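Local coordinates for lipoprotein (PDB 3UP9) that binds selenomethionine and is probably the lipid-anchored methionine receptor of an uptake system, at residues Lys229-Glu233 with Lys234-Asp238. Sequence-based numbering, arbitrary orientation.
Sequences KQYIE and KTWSD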
# COMPACT_ATOMS: atom_id res chain seq x y z
N LYS A 229 17.33 -2.84 3.22
CA LYS A 229 16.92 -4.08 2.52
C LYS A 229 17.02 -5.29 3.48
O LYS A 229 16.08 -6.12 3.54
CB LYS A 229 17.79 -4.30 1.29
CG LYS A 229 17.48 -5.54 0.52
CD LYS A 229 18.09 -5.50 -0.89
CE LYS A 229 17.72 -6.79 -1.61
NZ LYS A 229 18.11 -6.78 -3.02
N GLN A 230 18.12 -5.36 4.23
CA GLN A 230 18.37 -6.43 5.17
C GLN A 230 17.37 -6.37 6.30
O GLN A 230 16.81 -7.38 6.67
CB GLN A 230 19.83 -6.40 5.69
CG GLN A 230 20.77 -6.82 4.59
CD GLN A 230 22.24 -6.90 4.98
OE1 GLN A 230 22.74 -6.20 5.85
NE2 GLN A 230 22.94 -7.76 4.27
N TYR A 231 17.10 -5.20 6.84
CA TYR A 231 16.00 -5.08 7.80
C TYR A 231 14.67 -5.64 7.22
O TYR A 231 13.99 -6.41 7.90
CB TYR A 231 15.80 -3.63 8.28
CG TYR A 231 14.58 -3.48 9.16
CD1 TYR A 231 14.65 -3.77 10.54
CD2 TYR A 231 13.34 -3.06 8.63
CE1 TYR A 231 13.54 -3.67 11.36
CE2 TYR A 231 12.21 -2.96 9.45
CZ TYR A 231 12.34 -3.25 10.81
OH TYR A 231 11.28 -3.20 11.61
N ILE A 232 14.31 -5.29 6.00
CA ILE A 232 13.03 -5.78 5.42
C ILE A 232 13.07 -7.29 5.27
O ILE A 232 12.12 -7.96 5.62
CB ILE A 232 12.65 -5.12 4.06
CG1 ILE A 232 12.43 -3.62 4.24
CG2 ILE A 232 11.45 -5.77 3.46
CD1 ILE A 232 12.27 -2.87 2.93
N GLU A 233 14.18 -7.82 4.80
CA GLU A 233 14.27 -9.27 4.57
C GLU A 233 14.28 -10.05 5.88
O GLU A 233 13.77 -11.14 5.94
CB GLU A 233 15.52 -9.59 3.75
CG GLU A 233 15.44 -9.00 2.36
CD GLU A 233 16.67 -9.26 1.50
OE1 GLU A 233 17.82 -9.24 1.99
OE2 GLU A 233 16.46 -9.45 0.30
N LYS A 234 14.85 -9.48 6.94
CA LYS A 234 14.86 -10.12 8.25
C LYS A 234 13.48 -10.04 8.85
O LYS A 234 13.01 -11.01 9.38
CB LYS A 234 15.90 -9.49 9.20
CG LYS A 234 17.37 -9.83 8.88
CD LYS A 234 18.33 -9.45 10.01
CE LYS A 234 18.91 -8.03 9.94
NZ LYS A 234 20.36 -8.08 10.33
N THR A 235 12.82 -8.91 8.75
CA THR A 235 11.57 -8.67 9.47
C THR A 235 10.35 -9.40 8.84
O THR A 235 9.51 -9.96 9.54
CB THR A 235 11.36 -7.14 9.63
OG1 THR A 235 12.57 -6.58 10.16
CG2 THR A 235 10.17 -6.80 10.54
N TRP A 236 10.30 -9.42 7.51
CA TRP A 236 9.26 -10.09 6.72
C TRP A 236 9.85 -11.14 5.86
O TRP A 236 10.41 -10.83 4.83
CB TRP A 236 8.55 -9.08 5.83
CG TRP A 236 7.79 -8.07 6.64
CD1 TRP A 236 6.52 -8.21 7.20
CD2 TRP A 236 8.24 -6.70 7.02
NE1 TRP A 236 6.19 -7.08 7.89
CE2 TRP A 236 7.18 -6.15 7.84
CE3 TRP A 236 9.41 -5.93 6.78
CZ2 TRP A 236 7.27 -4.87 8.39
CZ3 TRP A 236 9.50 -4.64 7.37
CH2 TRP A 236 8.45 -4.12 8.13
N SER A 237 9.76 -12.41 6.26
CA SER A 237 10.13 -13.53 5.37
C SER A 237 8.90 -14.33 5.02
O SER A 237 9.03 -15.40 4.56
CB SER A 237 11.13 -14.46 6.06
OG SER A 237 10.78 -14.61 7.42
N ASP A 238 7.71 -13.79 5.26
CA ASP A 238 6.40 -14.44 5.03
C ASP A 238 5.81 -13.98 3.74
O ASP A 238 4.60 -14.08 3.57
CB ASP A 238 5.41 -14.05 6.14
CG ASP A 238 5.25 -12.48 6.30
OD1 ASP A 238 5.54 -11.69 5.37
OD2 ASP A 238 4.80 -12.02 7.38
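Tyr231, Lys234 and Trp236 come together, with Thr235, at the C-terminal end of helix 226-235. Lys234 N donates to Gln230 O at 2.9 Å, and the flexible aliphatic part of the lysine runs past that carbonyl, CG 3.3 Å from the oxygen, on the exposed side of the helix. Thr235 OG1 donates to Tyr231 O at 2.7 Å, and Thr235 N reaches the same oxygen from the opposite face of the carbonyl plane. Threonine suits the place because OG1 also sits over the centre of the Tyr231 ring, 3.2 Å above its plane. Tyr231 CG lies anti to the backbone N (chi1 175°), which brings the ring alongside Thr235; its flat shape serves both that hydroxyl and a stack with Tyr24. CE2 comes within 3.8 Å of Trp236 CZ3, the ring planes at 83°. Were this tyrosine an alanine, the Thr235 hydroxyl would probably lose the ring beneath it, and Tyr24 and the indole an aromatic neighbour. The buried Trp236 fills space beside Ile232 (CE3 to Ile232 CG2 3.9 Å), while its NE1 is hydrogen-bonded to Gln179 OE1. Its backbone N-H still donates to Ile232 O, closing the last alpha-helical turn, packed against helix 15-28 in a periplasmic-binding-protein fold.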